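PDB 2ZZR: unsaturated glucuronyl hydrolase from Streptococcus agalactiae, which hydrolyses unsaturated chondroitin, hyaluronan and heparin disaccharides, releasing the unsaturated uronic acid from their non-reducing end. Local coordinates for residues E9-P14 against M274-L279. Numbering follows the deposited sequence.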
ATOM      1  N   GLU A   9      -7.227 -21.246  -2.488  1.00 19.69           N
ATOM      2  CA  GLU A   9      -6.188 -22.189  -2.882  1.00 19.96           C
ATOM      3  C   GLU A   9      -5.394 -22.617  -1.664  1.00 20.14           C
ATOM      4  O   GLU A   9      -5.092 -21.797  -0.800  1.00 19.96           O
ATOM      5  CB  GLU A   9      -5.232 -21.549  -3.896  1.00 19.88           C
ATOM      6  CG  GLU A   9      -5.901 -21.130  -5.203  1.00 19.96           C
ATOM      7  CD  GLU A   9      -4.953 -20.492  -6.214  1.00 20.33           C
ATOM      8  OE1 GLU A   9      -3.766 -20.253  -5.898  1.00 19.49           O
ATOM      9  OE2 GLU A   9      -5.415 -20.238  -7.351  1.00 21.81           O
ATOM     10  N   SER A  10      -5.042 -23.895  -1.583  1.00 20.37           N
ATOM     11  CA  SER A  10      -4.078 -24.294  -0.564  1.00 20.98           C
ATOM     12  C   SER A  10      -2.723 -23.671  -0.923  1.00 20.91           C
ATOM     13  O   SER A  10      -2.421 -23.458  -2.108  1.00 20.67           O
ATOM     14  CB  SER A  10      -3.970 -25.813  -0.459  1.00 21.38           C
ATOM     15  OG  SER A  10      -3.392 -26.346  -1.630  1.00 23.44           O
ATOM     16  N   ILE A  11      -1.929 -23.342   0.092  1.00 20.58           N
ATOM     17  CA  ILE A  11      -0.566 -22.881  -0.152  1.00 20.81           C
ATOM     18  C   ILE A  11       0.234 -24.070  -0.662  1.00 21.45           C
ATOM     19  O   ILE A  11       0.584 -24.987   0.089  1.00 21.10           O
ATOM     20  CB  ILE A  11       0.091 -22.255   1.084  1.00 20.37           C
ATOM     21  CG1 ILE A  11      -0.743 -21.063   1.566  1.00 19.51           C
ATOM     22  CG2 ILE A  11       1.535 -21.848   0.759  1.00 20.15           C
ATOM     23  CD1 ILE A  11      -0.356 -20.541   2.958  1.00 18.97           C
ATOM     24  N   GLU A  12       0.486 -24.045  -1.965  1.00 22.42           N
ATOM     25  CA  GLU A  12       1.073 -25.180  -2.655  1.00 23.95           C
ATOM     26  C   GLU A  12       2.541 -25.314  -2.258  1.00 24.25           C
ATOM     27  O   GLU A  12       3.252 -24.316  -2.138  1.00 24.79           O
ATOM     28  CB  GLU A  12       0.839 -25.047  -4.176  1.00 23.72           C
ATOM     29  CG  GLU A  12      -0.676 -25.101  -4.551  1.00 24.10           C
ATOM     30  CD  GLU A  12      -1.004 -24.707  -6.003  1.00 24.63           C
ATOM     31  OE1 GLU A  12      -2.207 -24.788  -6.375  1.00 21.76           O
ATOM     32  OE2 GLU A  12      -0.081 -24.314  -6.762  1.00 25.47           O
ATOM     33  N   ASN A  13       2.969 -26.545  -1.983  1.00 25.37           N
ATOM     34  CA  ASN A  13       4.346 -26.828  -1.569  1.00 25.91           C
ATOM     35  C   ASN A  13       4.856 -25.893  -0.442  1.00 26.00           C
ATOM     36  O   ASN A  13       5.841 -25.184  -0.627  1.00 25.97           O
ATOM     37  CB  ASN A  13       5.260 -26.787  -2.812  1.00 26.53           C
ATOM     38  CG  ASN A  13       6.706 -27.141  -2.510  1.00 27.23           C
ATOM     39  OD1 ASN A  13       7.005 -27.938  -1.615  1.00 29.86           O
ATOM     40  ND2 ASN A  13       7.619 -26.546  -3.270  1.00 28.51           N
ATOM     41  N   PRO A  14       4.186 -25.896   0.736  1.00 26.02           N
ATOM     42  CA  PRO A  14       4.483 -24.930   1.814  1.00 26.06           C
ATOM     43  C   PRO A  14       5.892 -24.985   2.418  1.00 26.18           C
ATOM     44  O   PRO A  14       6.311 -24.029   3.078  1.00 25.99           O
ATOM     45  CB  PRO A  14       3.447 -25.278   2.890  1.00 26.03           C
ATOM     46  CG  PRO A  14       3.095 -26.698   2.625  1.00 26.10           C
ATOM     47  CD  PRO A  14       3.109 -26.821   1.134  1.00 25.87           C
ATOM     48  N   MET A 274      -6.844 -14.291  -1.171  1.00 13.79           N
ATOM     49  CA  MET A 274      -5.972 -13.405  -1.954  1.00 13.90           C
ATOM     50  C   MET A 274      -4.492 -13.659  -1.698  1.00 13.74           C
ATOM     51  O   MET A 274      -3.676 -13.604  -2.621  1.00 13.92           O
ATOM     52  CB  MET A 274      -6.305 -11.929  -1.701  1.00 13.49           C
ATOM     53  CG  MET A 274      -7.727 -11.529  -2.083  1.00 13.73           C
ATOM     54  SD  MET A 274      -7.928  -9.756  -2.322  1.00 14.86           S
ATOM     55  CE  MET A 274      -7.075  -9.502  -3.885  1.00 14.73           C
ATOM     56  N   THR A 275      -4.143 -13.952  -0.446  1.00 13.46           N
ATOM     57  CA  THR A 275      -2.749 -14.166  -0.079  1.00 13.41           C
ATOM     58  C   THR A 275      -2.236 -15.495  -0.627  1.00 13.92           C
ATOM     59  O   THR A 275      -1.118 -15.561  -1.148  1.00 13.90           O
ATOM     60  CB  THR A 275      -2.559 -14.061   1.451  1.00 13.16           C
ATOM     61  OG1 THR A 275      -3.059 -12.789   1.882  1.00 12.41           O
ATOM     62  CG2 THR A 275      -1.096 -14.175   1.836  1.00 13.18           C
ATOM     63  N   ASN A 276      -3.053 -16.541  -0.539  1.00 13.97           N
ATOM     64  CA  ASN A 276      -2.634 -17.849  -1.047  1.00 14.63           C
ATOM     65  C   ASN A 276      -2.448 -17.788  -2.557  1.00 14.84           C
ATOM     66  O   ASN A 276      -1.518 -18.374  -3.087  1.00 15.35           O
ATOM     67  CB  ASN A 276      -3.623 -18.946  -0.664  1.00 14.74           C
ATOM     68  CG  ASN A 276      -3.671 -19.188   0.837  1.00 15.49           C
ATOM     69  OD1 ASN A 276      -2.992 -18.502   1.605  1.00 14.87           O
ATOM     70  ND2 ASN A 276      -4.476 -20.164   1.262  1.00 14.21           N
ATOM     71  N   TYR A 277      -3.325 -17.047  -3.224  1.00 15.11           N
ATOM     72  CA  TYR A 277      -3.228 -16.824  -4.668  1.00 15.72           C
ATOM     73  C   TYR A 277      -1.879 -16.190  -5.017  1.00 15.75           C
ATOM     74  O   TYR A 277      -1.184 -16.635  -5.937  1.00 15.80           O
ATOM     75  CB  TYR A 277      -4.383 -15.936  -5.116  1.00 16.08           C
ATOM     76  CG  TYR A 277      -4.430 -15.668  -6.599  1.00 16.84           C
ATOM     77  CD1 TYR A 277      -5.236 -16.442  -7.439  1.00 17.68           C
ATOM     78  CD2 TYR A 277      -3.687 -14.630  -7.161  1.00 17.02           C
ATOM     79  CE1 TYR A 277      -5.287 -16.189  -8.814  1.00 18.38           C
ATOM     80  CE2 TYR A 277      -3.731 -14.370  -8.531  1.00 18.38           C
ATOM     81  CZ  TYR A 277      -4.527 -15.156  -9.347  1.00 18.34           C
ATOM     82  OH  TYR A 277      -4.572 -14.898 -10.702  1.00 18.76           O
ATOM     83  N   PHE A 278      -1.514 -15.159  -4.256  1.00 15.54           N
ATOM     84  CA  PHE A 278      -0.267 -14.427  -4.439  1.00 15.41           C
ATOM     85  C   PHE A 278       0.918 -15.349  -4.173  1.00 15.43           C
ATOM     86  O   PHE A 278       1.806 -15.480  -5.018  1.00 15.44           O
ATOM     87  CB  PHE A 278      -0.265 -13.208  -3.503  1.00 15.26           C
ATOM     88  CG  PHE A 278       0.854 -12.222  -3.746  1.00 15.22           C
ATOM     89  CD1 PHE A 278       0.708 -11.192  -4.674  1.00 14.97           C
ATOM     90  CD2 PHE A 278       2.026 -12.286  -2.997  1.00 15.37           C
ATOM     91  CE1 PHE A 278       1.735 -10.258  -4.882  1.00 15.41           C
ATOM     92  CE2 PHE A 278       3.059 -11.355  -3.198  1.00 15.80           C
ATOM     93  CZ  PHE A 278       2.907 -10.340  -4.140  1.00 15.09           C
ATOM     94  N   LEU A 279       0.909 -16.023  -3.019  1.00 15.21           N
ATOM     95  CA  LEU A 279       2.014 -16.897  -2.633  1.00 15.09           C
ATOM     96  C   LEU A 279       2.271 -17.975  -3.681  1.00 15.69           C
ATOM     97  O   LEU A 279       3.423 -18.258  -4.004  1.00 15.74           O
ATOM     98  CB  LEU A 279       1.757 -17.542  -1.269  1.00 15.27           C
ATOM     99  CG  LEU A 279       1.710 -16.591  -0.064  1.00 14.64           C
ATOM    100  CD1 LEU A 279       1.378 -17.382   1.203  1.00 15.27           C
ATOM    101  CD2 LEU A 279       3.011 -15.800   0.097  1.00 13.99           C
TER
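Asn276 on helix 265-280 donates the one hydrogen bond that crosses this contact, from ND2 to the backbone O of Glu9, 2.7 Å away. The donor lies almost in line with the Glu9 carbonyl (175°). The Glu9 oxygen lies slightly out of the plane of the Asn276 amide. The other end of that amide is also held: OD1 is hydrogen-bonded to Tyr331 OH of helix 328-346. The bond to a carbonyl oxygen, which can only accept, sets the flip of the amide; the Tyr331 bond is consistent with it.

Ile11 makes the van der Waals contacts. Its CG1 branch crosses the Asn276 side chain at about a right angle, with CG1 3.4 Å from OD1. CG1 stands beside the backbone N (chi1 -59°), and the chain extends from there to bring CD1 into apolar contact with Leu279 CD1, at 4.0 Å. Thr330 and Tyr331 also touch the Ile11 side chain.

The Glu9 side chain is extended and passes across the helix surface, with OE1 3.7 Å from Tyr277 CA. Its OE2 lies 3.8 Å from Tyr277 CD1, with carboxylate and ring planes 34° apart. The charge is met just past this helical segment, where OE1 takes a hydrogen bond from Asn280 and a salt bridge from Arg281.

The contact fastens the N-terminal arm to the outside of the GH88 helical barrel. A buried amide reads the arm's backbone, and OD1 of the same amide ties it to helix 328-346.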